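Local coordinates for protein putative alpha-L-fucosidase (Bacteroides thetaiotaomicron VPI-5482, PDB 3GZA) that probably hydrolyses alpha-L-fucosidic bonds, releasing L-fucose from fucosylated glycans, at residues A[298-303]-A[338-343]; A[302-307]-A[408-413]; A[77-82]-A[126-131]; A[178-183]-A[207-212]. One frame throughout, in Å; residues are numbered along the deposited sequence. Where two conformers were deposited one is given.

Interaction 1: A[298-303]-A[338-343]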
# COMPACT_ATOMS: atom_id res chain seq x y z
N THR A 298 -3.77 -39.94 -15.71
CA THR A 298 -4.35 -39.42 -14.47
C THR A 298 -5.38 -38.32 -14.71
O THR A 298 -6.46 -38.33 -14.08
CB THR A 298 -3.24 -38.95 -13.53
OG1 THR A 298 -2.32 -40.03 -13.36
CG2 THR A 298 -3.82 -38.58 -12.17
N LEU A 299 -5.09 -37.41 -15.63
CA LEU A 299 -6.04 -36.37 -15.99
C LEU A 299 -7.35 -36.94 -16.54
O LEU A 299 -8.43 -36.38 -16.28
CB LEU A 299 -5.40 -35.41 -17.01
CG LEU A 299 -4.29 -34.52 -16.47
CD1 LEU A 299 -3.58 -33.76 -17.61
CD2 LEU A 299 -4.85 -33.57 -15.35
N MSE A 300 -7.26 -38.00 -17.32
CA MSE A 300 -8.45 -38.64 -17.87
C MSE A 300 -9.27 -39.31 -16.78
O MSE A 300 -10.49 -39.24 -16.81
CB MSE A 300 -8.10 -39.60 -18.98
CG MSE A 300 -7.52 -38.91 -20.17
SE MSE A 300 -8.56 -37.41 -20.91
CE MSE A 300 -10.29 -38.36 -21.18
N ASP A 301 -8.61 -39.94 -15.82
CA ASP A 301 -9.29 -40.55 -14.65
C ASP A 301 -10.05 -39.41 -13.93
O ASP A 301 -11.24 -39.55 -13.59
CB ASP A 301 -8.20 -41.17 -13.74
CG ASP A 301 -8.75 -41.81 -12.45
OD1 ASP A 301 -9.71 -42.60 -12.50
OD2 ASP A 301 -8.14 -41.57 -11.34
N LYS A 302 -9.39 -38.26 -13.74
CA LYS A 302 -10.05 -37.14 -13.06
C LYS A 302 -11.22 -36.61 -13.85
O LYS A 302 -12.29 -36.32 -13.27
CB LYS A 302 -9.05 -36.05 -12.69
CG LYS A 302 -8.00 -36.53 -11.68
CD LYS A 302 -7.01 -35.45 -11.36
CE LYS A 302 -5.93 -36.00 -10.40
NZ LYS A 302 -6.50 -36.78 -9.27
N TYR A 303 -11.04 -36.43 -15.14
CA TYR A 303 -12.15 -35.98 -16.02
C TYR A 303 -13.38 -36.87 -15.84
O TYR A 303 -14.51 -36.37 -15.66
CB TYR A 303 -11.66 -36.02 -17.49
CG TYR A 303 -12.72 -35.61 -18.50
CD1 TYR A 303 -12.97 -34.27 -18.75
CD2 TYR A 303 -13.45 -36.55 -19.20
CE1 TYR A 303 -13.94 -33.87 -19.65
CE2 TYR A 303 -14.39 -36.17 -20.10
CZ TYR A 303 -14.63 -34.85 -20.32
OH TYR A 303 -15.62 -34.46 -21.24
N ASP A 338 -7.28 -33.38 -26.66
CA ASP A 338 -7.28 -34.33 -27.79
C ASP A 338 -7.84 -35.71 -27.39
O ASP A 338 -8.55 -36.36 -28.19
CB ASP A 338 -5.86 -34.51 -28.32
CG ASP A 338 -5.33 -33.29 -29.05
OD1 ASP A 338 -6.10 -32.34 -29.34
OD2 ASP A 338 -4.10 -33.30 -29.32
N GLU A 339 -7.56 -36.13 -26.15
CA GLU A 339 -7.94 -37.43 -25.68
C GLU A 339 -9.43 -37.42 -25.29
O GLU A 339 -10.14 -38.39 -25.54
CB GLU A 339 -7.02 -37.91 -24.58
CG GLU A 339 -7.39 -39.25 -24.03
CD GLU A 339 -7.25 -40.40 -25.01
OE1 GLU A 339 -6.68 -40.23 -26.10
OE2 GLU A 339 -7.75 -41.50 -24.69
N ILE A 340 -9.92 -36.32 -24.75
CA ILE A 340 -11.36 -36.20 -24.48
C ILE A 340 -12.10 -36.31 -25.79
O ILE A 340 -13.10 -37.04 -25.89
CB ILE A 340 -11.71 -34.88 -23.80
CG1 ILE A 340 -11.15 -34.88 -22.37
CG2 ILE A 340 -13.22 -34.70 -23.72
CD1 ILE A 340 -11.09 -33.44 -21.74
N ASN A 341 -11.60 -35.62 -26.82
CA ASN A 341 -12.24 -35.72 -28.13
C ASN A 341 -12.13 -37.10 -28.74
O ASN A 341 -13.11 -37.62 -29.30
CB ASN A 341 -11.68 -34.68 -29.08
CG ASN A 341 -12.16 -33.27 -28.73
OD1 ASN A 341 -13.23 -33.10 -28.12
ND2 ASN A 341 -11.39 -32.26 -29.15
N ARG A 342 -10.96 -37.72 -28.61
CA ARG A 342 -10.79 -39.07 -29.14
C ARG A 342 -11.79 -40.06 -28.53
O ARG A 342 -12.38 -40.91 -29.25
CB ARG A 342 -9.38 -39.58 -28.89
CG ARG A 342 -9.07 -40.80 -29.73
CD ARG A 342 -7.73 -41.40 -29.36
NE ARG A 342 -7.76 -42.02 -28.04
CZ ARG A 342 -8.25 -43.22 -27.76
NH1 ARG A 342 -8.70 -44.03 -28.72
NH2 ARG A 342 -8.24 -43.65 -26.50
N ARG A 343 -11.99 -39.98 -27.22
CA ARG A 343 -12.87 -40.92 -26.56
C ARG A 343 -14.35 -40.63 -26.78
O ARG A 343 -15.12 -41.56 -27.08
CB ARG A 343 -12.64 -40.94 -25.05
CG ARG A 343 -11.25 -41.34 -24.67
CD ARG A 343 -11.13 -41.52 -23.19
NE ARG A 343 -9.76 -41.83 -22.81
CZ ARG A 343 -9.39 -42.13 -21.57
NH1 ARG A 343 -10.26 -42.18 -20.59
NH2 ARG A 343 -8.11 -42.40 -21.32
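A helix-helix joint is formed where helix 296-304 meets the C-terminal part of helix 327-344, and Met300, present as selenomethionine, fills it by lying against Glu339, Ile340 and Arg343. The segment axes cross at -59° and come no nearer than 11.0 Å, a gap spanned by side chains without a hydrogen bond between the segments. Bends at chi2 (-52°) and chi3 (-55°) curl the Met300 chain, setting its SE 3.8 Å from Glu339 CG and its CE 3.8 Å from Ile340 CG1. Met300 and Arg343 run antiparallel along each other, with Met300 CB 3.6 Å from Arg343 NH2; CB and CE both lie over the same guanidinium face. Both helices belong to the TIM-barrel part of the chain, and Tyr303 and Ile340 also touch Met22 on barrel strand 22-26. Tyr303 offers a ring face to Ile340 in a CH-pi contact, Ile340 CD1 standing 3.9 Å from the Tyr303 ring centroid, while the other branch, Ile340 CG2, touches Tyr303 OH at 3.5 Å. The plane of Arg343 is steadied from its edge by Glu339, whose OE2 accepts Arg343 NE at 2.8 Å on its anti side, somewhat out of the carboxylate plane. Arg342 grips the same carboxylate side-on, NE to OE1 and NH2 to OE2, and Arg343 NH1 reaches on to a salt bridge with Glu304.

Interaction 2: A[302-307]-A[408-413]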
# COMPACT_ATOMS: atom_id res chain seq x y z
N LYS A 302 -9.39 -38.26 -13.74
CA LYS A 302 -10.05 -37.14 -13.06
C LYS A 302 -11.22 -36.61 -13.85
O LYS A 302 -12.29 -36.32 -13.27
CB LYS A 302 -9.05 -36.05 -12.69
CG LYS A 302 -8.00 -36.53 -11.68
CD LYS A 302 -7.01 -35.45 -11.36
CE LYS A 302 -5.93 -36.00 -10.40
NZ LYS A 302 -6.50 -36.78 -9.27
N TYR A 303 -11.04 -36.43 -15.14
CA TYR A 303 -12.15 -35.98 -16.02
C TYR A 303 -13.38 -36.87 -15.84
O TYR A 303 -14.51 -36.37 -15.66
CB TYR A 303 -11.66 -36.02 -17.49
CG TYR A 303 -12.72 -35.61 -18.50
CD1 TYR A 303 -12.97 -34.27 -18.75
CD2 TYR A 303 -13.45 -36.55 -19.20
CE1 TYR A 303 -13.94 -33.87 -19.65
CE2 TYR A 303 -14.39 -36.17 -20.10
CZ TYR A 303 -14.63 -34.85 -20.32
OH TYR A 303 -15.62 -34.46 -21.24
N GLU A 304 -13.18 -38.18 -15.89
CA GLU A 304 -14.33 -39.11 -15.79
C GLU A 304 -14.98 -39.07 -14.40
O GLU A 304 -16.16 -39.38 -14.26
CB GLU A 304 -13.89 -40.54 -16.16
CG GLU A 304 -13.52 -40.65 -17.63
CD GLU A 304 -13.19 -42.03 -18.08
OE1 GLU A 304 -13.39 -43.01 -17.33
OE2 GLU A 304 -12.74 -42.17 -19.23
N LYS A 305 -14.21 -38.69 -13.39
CA LYS A 305 -14.70 -38.62 -12.02
C LYS A 305 -15.06 -37.21 -11.58
O LYS A 305 -15.21 -36.94 -10.41
CB LYS A 305 -13.71 -39.31 -11.05
CG LYS A 305 -13.60 -40.82 -11.27
CD LYS A 305 -12.45 -41.49 -10.52
CE LYS A 305 -12.42 -43.05 -10.77
NZ LYS A 305 -11.06 -43.65 -10.52
N SER A 306 -15.20 -36.29 -12.52
CA SER A 306 -15.63 -34.92 -12.24
C SER A 306 -16.70 -34.62 -13.24
O SER A 306 -17.86 -34.76 -12.90
CB SER A 306 -14.50 -33.88 -12.28
OG SER A 306 -13.73 -33.99 -13.47
N VAL A 307 -16.31 -34.29 -14.48
CA VAL A 307 -17.26 -34.04 -15.55
C VAL A 307 -18.22 -35.24 -15.69
O VAL A 307 -19.42 -35.08 -15.92
CB VAL A 307 -16.55 -33.74 -16.86
CG1 VAL A 307 -17.59 -33.58 -18.05
CG2 VAL A 307 -15.62 -32.49 -16.70
N LYS A 408 -24.13 -34.48 -16.76
CA LYS A 408 -23.40 -35.52 -17.47
C LYS A 408 -22.94 -36.63 -16.56
O LYS A 408 -22.42 -36.38 -15.48
CB LYS A 408 -22.19 -34.94 -18.20
CG LYS A 408 -21.39 -35.94 -19.06
CD LYS A 408 -20.41 -35.21 -19.95
CE LYS A 408 -21.05 -34.68 -21.27
NZ LYS A 408 -20.02 -34.02 -22.16
N ARG A 409 -23.10 -37.86 -17.05
CA ARG A 409 -22.69 -39.06 -16.38
C ARG A 409 -21.89 -39.83 -17.40
O ARG A 409 -22.41 -40.08 -18.51
CB ARG A 409 -23.90 -39.91 -15.98
CG ARG A 409 -23.58 -41.23 -15.25
CD ARG A 409 -23.10 -40.99 -13.87
NE ARG A 409 -22.66 -42.21 -13.21
CZ ARG A 409 -21.44 -42.46 -12.75
NH1 ARG A 409 -20.44 -41.61 -12.89
NH2 ARG A 409 -21.21 -43.62 -12.16
N ILE A 410 -20.67 -40.23 -17.03
CA ILE A 410 -19.86 -41.11 -17.88
C ILE A 410 -19.80 -42.42 -17.16
O ILE A 410 -19.39 -42.46 -16.02
CB ILE A 410 -18.45 -40.54 -18.16
CG1 ILE A 410 -18.56 -39.24 -18.96
CG2 ILE A 410 -17.54 -41.56 -18.97
CD1 ILE A 410 -17.28 -38.42 -19.07
N GLU A 411 -20.20 -43.49 -17.84
CA GLU A 411 -20.14 -44.85 -17.31
C GLU A 411 -19.16 -45.66 -18.15
O GLU A 411 -19.23 -45.64 -19.36
CB GLU A 411 -21.50 -45.51 -17.39
CG GLU A 411 -22.53 -45.11 -16.31
CD GLU A 411 -22.30 -45.79 -14.97
OE1 GLU A 411 -21.21 -46.39 -14.75
OE2 GLU A 411 -23.25 -45.76 -14.13
N LYS A 412 -18.29 -46.41 -17.48
CA LYS A 412 -17.30 -47.28 -18.13
C LYS A 412 -17.49 -48.64 -17.55
O LYS A 412 -17.63 -48.78 -16.35
CB LYS A 412 -15.90 -46.79 -17.79
CG LYS A 412 -14.74 -47.56 -18.47
CD LYS A 412 -13.41 -46.93 -18.03
CE LYS A 412 -12.20 -47.48 -18.74
NZ LYS A 412 -11.96 -48.90 -18.41
N PHE A 413 -17.45 -49.67 -18.39
CA PHE A 413 -17.67 -51.02 -17.93
C PHE A 413 -16.86 -51.97 -18.79
O PHE A 413 -16.30 -51.56 -19.80
CB PHE A 413 -19.17 -51.37 -17.97
CG PHE A 413 -19.88 -50.86 -19.20
CD1 PHE A 413 -19.93 -51.62 -20.35
CD2 PHE A 413 -20.47 -49.62 -19.21
CE1 PHE A 413 -20.57 -51.15 -21.50
CE2 PHE A 413 -21.12 -49.15 -20.35
CZ PHE A 413 -21.15 -49.91 -21.49
O HOH W 1 -17.76 -35.69 -22.47
O HOH W 2 -17.18 -41.73 -14.63
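Lys408 runs alongside Val307, both side chains extending in one direction. Its CB lies 3.6 Å from Val307 O, and Lys408 CG remains close to that carbonyl oxygen, at 3.8 Å. Lys408 CD then packs on the methyl Val307 CG1 at 3.8 Å. Past CD the chain bends (chi3 -84°), and the tip, NZ, donates to a water 2.8 Å away; that water is also hydrogen-bonded to Tyr303 OH at 2.8 Å, lying in the plane of the phenol ring at its edge. NZ has a second, charged partner in Glu21. Further along the strand, Ile410 crosses Tyr303 at about a right angle, Ile410 CD1 touching Tyr303 CE2 at 3.8 Å. A second water donates to Glu304 O at 2.6 Å and to Ile410 O at 2.7 Å; water carries the polar link between the segments, with no direct hydrogen bond. Glu304 passes the aliphatic part of Lys412, but its OE2 is also bound by Tyr370. The contact is thus an interface between barrel and F5/8 type C-like beta domain, setting the C-terminal end of helix 296-304 and the following loop against outer strand 409-418, beside strand 366-375, with Phe344 of helix 327-344 touching Tyr303, Glu304 and Ile410.

Interaction 3: A[77-82]-A[126-131]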
# COMPACT_ATOMS: atom_id res chain seq x y z
N VAL A 77 -10.18 -18.06 -15.31
CA VAL A 77 -10.20 -17.15 -14.16
C VAL A 77 -8.78 -16.77 -13.79
O VAL A 77 -7.89 -17.61 -13.77
CB VAL A 77 -10.90 -17.87 -12.98
CG1 VAL A 77 -11.00 -16.99 -11.72
CG2 VAL A 77 -12.30 -18.40 -13.39
N LEU A 78 -8.57 -15.50 -13.44
CA LEU A 78 -7.29 -15.00 -12.98
C LEU A 78 -7.36 -14.43 -11.59
O LEU A 78 -8.32 -13.77 -11.25
CB LEU A 78 -6.84 -13.84 -13.91
CG LEU A 78 -5.56 -13.10 -13.52
CD1 LEU A 78 -4.31 -14.02 -13.46
CD2 LEU A 78 -5.27 -11.86 -14.44
N THR A 79 -6.36 -14.75 -10.77
CA THR A 79 -6.23 -14.18 -9.44
C THR A 79 -5.84 -12.70 -9.55
O THR A 79 -4.66 -12.37 -9.77
CB THR A 79 -5.19 -14.91 -8.59
OG1 THR A 79 -3.93 -14.85 -9.25
CG2 THR A 79 -5.56 -16.38 -8.37
N ALA A 80 -6.80 -11.81 -9.42
CA ALA A 80 -6.52 -10.39 -9.38
C ALA A 80 -5.73 -10.01 -8.14
O ALA A 80 -4.87 -9.13 -8.20
CB ALA A 80 -7.82 -9.59 -9.43
N THR A 81 -6.08 -10.62 -7.03
CA THR A 81 -5.28 -10.61 -5.78
C THR A 81 -5.31 -12.04 -5.22
O THR A 81 -6.15 -12.88 -5.62
CB THR A 81 -5.80 -9.74 -4.66
OG1 THR A 81 -7.11 -10.22 -4.23
CG2 THR A 81 -5.89 -8.26 -5.08
N HIS A 82 -4.40 -12.31 -4.29
CA HIS A 82 -4.30 -13.59 -3.65
C HIS A 82 -4.00 -13.37 -2.18
O HIS A 82 -4.92 -13.08 -1.42
CB HIS A 82 -3.41 -14.57 -4.42
CG HIS A 82 -3.45 -15.95 -3.88
ND1 HIS A 82 -2.46 -16.45 -3.08
CD2 HIS A 82 -4.37 -16.93 -4.00
CE1 HIS A 82 -2.76 -17.69 -2.73
NE2 HIS A 82 -3.94 -18.00 -3.26
N GLY A 126 -13.49 -15.01 -15.89
CA GLY A 126 -13.86 -14.75 -14.52
C GLY A 126 -12.69 -14.16 -13.75
O GLY A 126 -11.57 -14.20 -14.19
N ILE A 127 -12.98 -13.67 -12.54
CA ILE A 127 -11.95 -13.03 -11.72
C ILE A 127 -11.97 -13.61 -10.31
O ILE A 127 -13.04 -13.76 -9.71
CB ILE A 127 -12.12 -11.51 -11.69
CG1 ILE A 127 -11.94 -10.88 -13.10
CG2 ILE A 127 -11.04 -10.93 -10.77
CD1 ILE A 127 -12.23 -9.38 -13.21
N TYR A 128 -10.80 -13.96 -9.82
CA TYR A 128 -10.62 -14.44 -8.45
C TYR A 128 -10.04 -13.29 -7.64
O TYR A 128 -9.11 -12.59 -8.08
CB TYR A 128 -9.68 -15.64 -8.49
CG TYR A 128 -9.14 -16.28 -7.24
CD1 TYR A 128 -8.32 -15.60 -6.35
CD2 TYR A 128 -9.43 -17.61 -6.95
CE1 TYR A 128 -7.81 -16.21 -5.23
CE2 TYR A 128 -8.91 -18.23 -5.85
CZ TYR A 128 -8.10 -17.51 -4.98
OH TYR A 128 -7.56 -18.16 -3.88
N ILE A 129 -10.56 -13.14 -6.44
CA ILE A 129 -10.14 -12.04 -5.57
C ILE A 129 -9.88 -12.64 -4.19
O ILE A 129 -10.77 -13.21 -3.58
CB ILE A 129 -11.28 -10.97 -5.46
CG1 ILE A 129 -11.71 -10.51 -6.85
CG2 ILE A 129 -10.77 -9.76 -4.61
CD1 ILE A 129 -12.94 -9.58 -6.84
N GLY A 130 -8.66 -12.45 -3.69
CA GLY A 130 -8.29 -12.91 -2.36
C GLY A 130 -8.37 -11.74 -1.39
O GLY A 130 -7.63 -10.75 -1.50
N ILE A 131 -9.33 -11.78 -0.47
CA ILE A 131 -9.51 -10.78 0.58
C ILE A 131 -9.28 -11.35 1.98
O ILE A 131 -9.28 -10.62 2.97
CB ILE A 131 -10.94 -10.14 0.55
CG1 ILE A 131 -12.05 -11.14 0.90
CG2 ILE A 131 -11.22 -9.52 -0.79
CD1 ILE A 131 -13.35 -10.46 1.06
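Over one face of the Tyr128 ring sits Thr79 CG2, a CH-pi contact 3.9 Å from the Tyr128 ring centroid. Thr81 O lies at the edge of the same ring, near its plane and 3.6 Å from Tyr128 CD1. His82 meets Tyr128 rim to rim, the two planes 25° apart, with Tyr128 OH near the imidazole plane and 3.4 Å from His82 CD2. Tyr128 CG is anti to the backbone N (chi1 172°), which carries the ring alongside Thr79 and out toward His82. A leucine in place of Tyr128 would probably leave Thr79 CG2 without its ring face and the edge of His82 without its neighbour. These residues stand where parallel strands 75-79 and 124-129, joined by a beta-alpha-beta crossover through helix 110-121, end in loops at the C-terminal mouth of the TIM barrel. Between the strands, Tyr128 N donates to Leu78 O at 2.9 Å and Ala80 N to Tyr128 O at 2.8 Å, the latter nearly head-on to the carbonyl. Beyond the strands, Thr81 OG1, set between its own backbone N and carbonyl carbon, accepts Gly130 N at 2.8 Å. On the sheet face of Leu78 and Ile127, Ala80 CB packs against Ile127 CG2 at 3.7 Å, and helix 110-121 covers them.

Interaction 4: A[178-183]-A[207-212]. With EPE (4-(2-hydroxyethyl)-1-piperazine ethanesulfonic acid), chain C.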
# COMPACT_ATOMS: atom_id res chain seq x y z
N MSE A 178 -17.59 -15.63 -13.43
CA MSE A 178 -17.71 -15.79 -11.99
C MSE A 178 -16.81 -14.78 -11.32
O MSE A 178 -15.87 -14.24 -11.96
CB MSE A 178 -17.21 -17.18 -11.53
CG MSE A 178 -15.77 -17.45 -11.65
SE MSE A 178 -15.16 -19.01 -10.75
CE MSE A 178 -15.95 -20.36 -11.88
N ILE A 179 -17.12 -14.55 -10.05
CA ILE A 179 -16.24 -13.87 -9.08
C ILE A 179 -16.03 -14.96 -8.03
O ILE A 179 -17.01 -15.47 -7.47
CB ILE A 179 -16.80 -12.62 -8.40
CG1 ILE A 179 -16.91 -11.45 -9.40
CG2 ILE A 179 -15.93 -12.26 -7.17
CD1 ILE A 179 -15.61 -10.91 -9.98
N TRP A 180 -14.77 -15.32 -7.81
CA TRP A 180 -14.34 -16.35 -6.88
C TRP A 180 -13.50 -15.70 -5.81
O TRP A 180 -12.43 -15.16 -6.08
CB TRP A 180 -13.47 -17.36 -7.62
CG TRP A 180 -12.90 -18.55 -6.87
CD1 TRP A 180 -12.80 -18.73 -5.51
CD2 TRP A 180 -12.27 -19.69 -7.46
NE1 TRP A 180 -12.21 -19.93 -5.23
CE2 TRP A 180 -11.87 -20.54 -6.41
CE3 TRP A 180 -12.03 -20.09 -8.79
CZ2 TRP A 180 -11.22 -21.74 -6.63
CZ3 TRP A 180 -11.39 -21.30 -9.00
CH2 TRP A 180 -10.94 -22.08 -7.94
N PHE A 181 -13.98 -15.75 -4.59
CA PHE A 181 -13.24 -15.23 -3.45
C PHE A 181 -12.48 -16.35 -2.77
O PHE A 181 -13.05 -17.43 -2.53
CB PHE A 181 -14.18 -14.60 -2.46
CG PHE A 181 -14.85 -13.36 -2.97
CD1 PHE A 181 -14.19 -12.16 -2.89
CD2 PHE A 181 -16.15 -13.36 -3.42
CE1 PHE A 181 -14.78 -10.97 -3.33
CE2 PHE A 181 -16.74 -12.16 -3.91
CZ PHE A 181 -16.03 -10.98 -3.85
N ASP A 182 -11.20 -16.10 -2.45
CA ASP A 182 -10.34 -17.09 -1.75
C ASP A 182 -10.91 -17.47 -0.41
O ASP A 182 -10.81 -16.72 0.53
CB ASP A 182 -8.93 -16.47 -1.59
CG ASP A 182 -7.99 -17.31 -0.78
OD1 ASP A 182 -8.25 -18.54 -0.64
OD2 ASP A 182 -6.97 -16.73 -0.32
N GLY A 183 -11.43 -18.68 -0.32
CA GLY A 183 -12.09 -19.07 0.91
C GLY A 183 -13.38 -18.34 1.20
O GLY A 183 -13.84 -18.34 2.33
N LEU A 207 -21.59 -15.70 -11.78
CA LEU A 207 -21.66 -16.64 -10.67
C LEU A 207 -20.96 -16.03 -9.49
O LEU A 207 -19.82 -15.58 -9.59
CB LEU A 207 -21.01 -17.98 -11.02
CG LEU A 207 -21.65 -18.76 -12.17
CD1 LEU A 207 -20.60 -19.74 -12.88
CD2 LEU A 207 -22.95 -19.47 -11.73
N PHE A 208 -21.65 -16.02 -8.36
CA PHE A 208 -21.14 -15.44 -7.11
C PHE A 208 -20.63 -16.60 -6.23
O PHE A 208 -21.42 -17.47 -5.80
CB PHE A 208 -22.24 -14.68 -6.39
CG PHE A 208 -21.79 -14.06 -5.10
CD1 PHE A 208 -21.18 -12.80 -5.07
CD2 PHE A 208 -21.97 -14.74 -3.89
CE1 PHE A 208 -20.76 -12.25 -3.88
CE2 PHE A 208 -21.55 -14.18 -2.71
CZ PHE A 208 -20.96 -12.95 -2.69
N TYR A 209 -19.31 -16.66 -6.00
CA TYR A 209 -18.71 -17.74 -5.25
C TYR A 209 -17.68 -17.14 -4.31
O TYR A 209 -16.52 -16.93 -4.73
CB TYR A 209 -18.14 -18.77 -6.23
CG TYR A 209 -17.49 -19.91 -5.56
CD1 TYR A 209 -18.24 -20.89 -4.93
CD2 TYR A 209 -16.12 -20.05 -5.54
CE1 TYR A 209 -17.64 -21.93 -4.27
CE2 TYR A 209 -15.51 -21.10 -4.82
CZ TYR A 209 -16.29 -22.01 -4.19
OH TYR A 209 -15.79 -23.05 -3.46
N HIS A 210 -17.98 -16.91 -3.04
CA HIS A 210 -19.18 -17.24 -2.29
C HIS A 210 -19.04 -16.53 -0.95
O HIS A 210 -17.99 -15.99 -0.65
CB HIS A 210 -19.27 -18.76 -2.02
CG HIS A 210 -18.05 -19.33 -1.39
ND1 HIS A 210 -18.00 -19.70 -0.07
CD2 HIS A 210 -16.83 -19.61 -1.92
CE1 HIS A 210 -16.79 -20.18 0.20
NE2 HIS A 210 -16.07 -20.17 -0.91
N ASN A 211 -20.11 -16.50 -0.18
CA ASN A 211 -20.03 -15.99 1.19
C ASN A 211 -21.03 -16.73 2.08
O ASN A 211 -21.62 -17.73 1.66
CB ASN A 211 -20.14 -14.47 1.26
CG ASN A 211 -21.55 -13.96 1.05
OD1 ASN A 211 -22.48 -14.73 0.78
ND2 ASN A 211 -21.70 -12.64 1.13
N ILE A 212 -21.21 -16.28 3.32
CA ILE A 212 -22.09 -16.99 4.21
C ILE A 212 -23.53 -17.06 3.76
O ILE A 212 -24.28 -17.89 4.22
CB ILE A 212 -21.99 -16.39 5.66
CG1 ILE A 212 -22.43 -17.36 6.73
CG2 ILE A 212 -22.72 -15.01 5.76
CD1 ILE A 212 -21.93 -16.93 8.08
N1 EPE C . -9.96 -24.21 0.25
C2 EPE C . -8.61 -24.00 -0.29
C3 EPE C . -7.74 -24.94 0.55
N4 EPE C . -8.12 -26.32 0.30
C5 EPE C . -9.42 -26.51 0.85
C6 EPE C . -10.38 -25.57 0.05
C7 EPE C . -7.04 -27.18 0.82
C8 EPE C . -7.25 -28.67 0.92
O8 EPE C . -7.46 -29.29 -0.33
C9 EPE C . -10.90 -23.11 -0.09
C10 EPE C . -11.40 -23.30 -1.48
S EPE C . -12.48 -21.97 -2.07
O1S EPE C . -13.05 -22.64 -3.22
O2S EPE C . -11.68 -20.82 -2.41
O3S EPE C . -13.54 -21.69 -1.06
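The pocket that holds the sulfonate of a bound buffer molecule lies at the C-terminal ends of strands 178-181 and 207-209, lined by Trp180 and Tyr209, whose rings meet edge-to-face. The edge of Tyr209 points at the face of the Trp180 five-membered ring, with centroids 4.9 Å apart and planes at 74°. CG of Trp180 (chi1 -179°) lies anti to the backbone N, as does that of Tyr209, which brings both side chains alongside each other to the same anion. Trp180 NE1 donates almost straight (173°) to EPE O2S at 3.0 Å, and Gly183 N donates to that oxygen as well, also at 3.0 Å. Tyr209 OH donates to EPE O1S at 2.8 Å, and His210 NE2 donates to EPE O3S at 3.0 Å, so each sulfonate oxygen has a donor. A phenylalanine at Trp180 is likely to leave EPE O2S without its indole donor, held from this set by the Gly183 amide. Beneath the pocket the strands run parallel, joined by Ile179 N to Leu207 O at 2.9 Å, Tyr209 N to Ile179 O, and Phe181 N to Tyr209 O at 2.8 Å. A cis peptide precedes His210, whose buried backbone N has no hydrogen-bonding partner and lies at the edge of Phe181. Glu223 also binds the buffer. Such a pocket, at the carboxyl ends of barrel strands linked by a beta-alpha-beta unit, is consistent with a TIM-barrel glycosidase active site.

Overall arrangement
From the N terminus, interaction 3 is the first contact to close, joining barrel strands 75-79 and 124-129; interaction 4 follows in series, joining 178-181 to 207-209. Strands 124-129 and 178-181 are themselves neighbours, so these two contacts abut, their centres about 10 Å apart, and together build one side of the barrel and its mouth. Interactions 1 and 2 come later, and their loops overlap, both starting from helix 296-304. Interaction 1 closes at helix 327-344, still within the barrel part, while the loop of interaction 2 runs on past that end to strand 409-418, tying the barrel to the C-terminal beta domain. The two pairs lie apart, with centres 26 to 29 Å from one another.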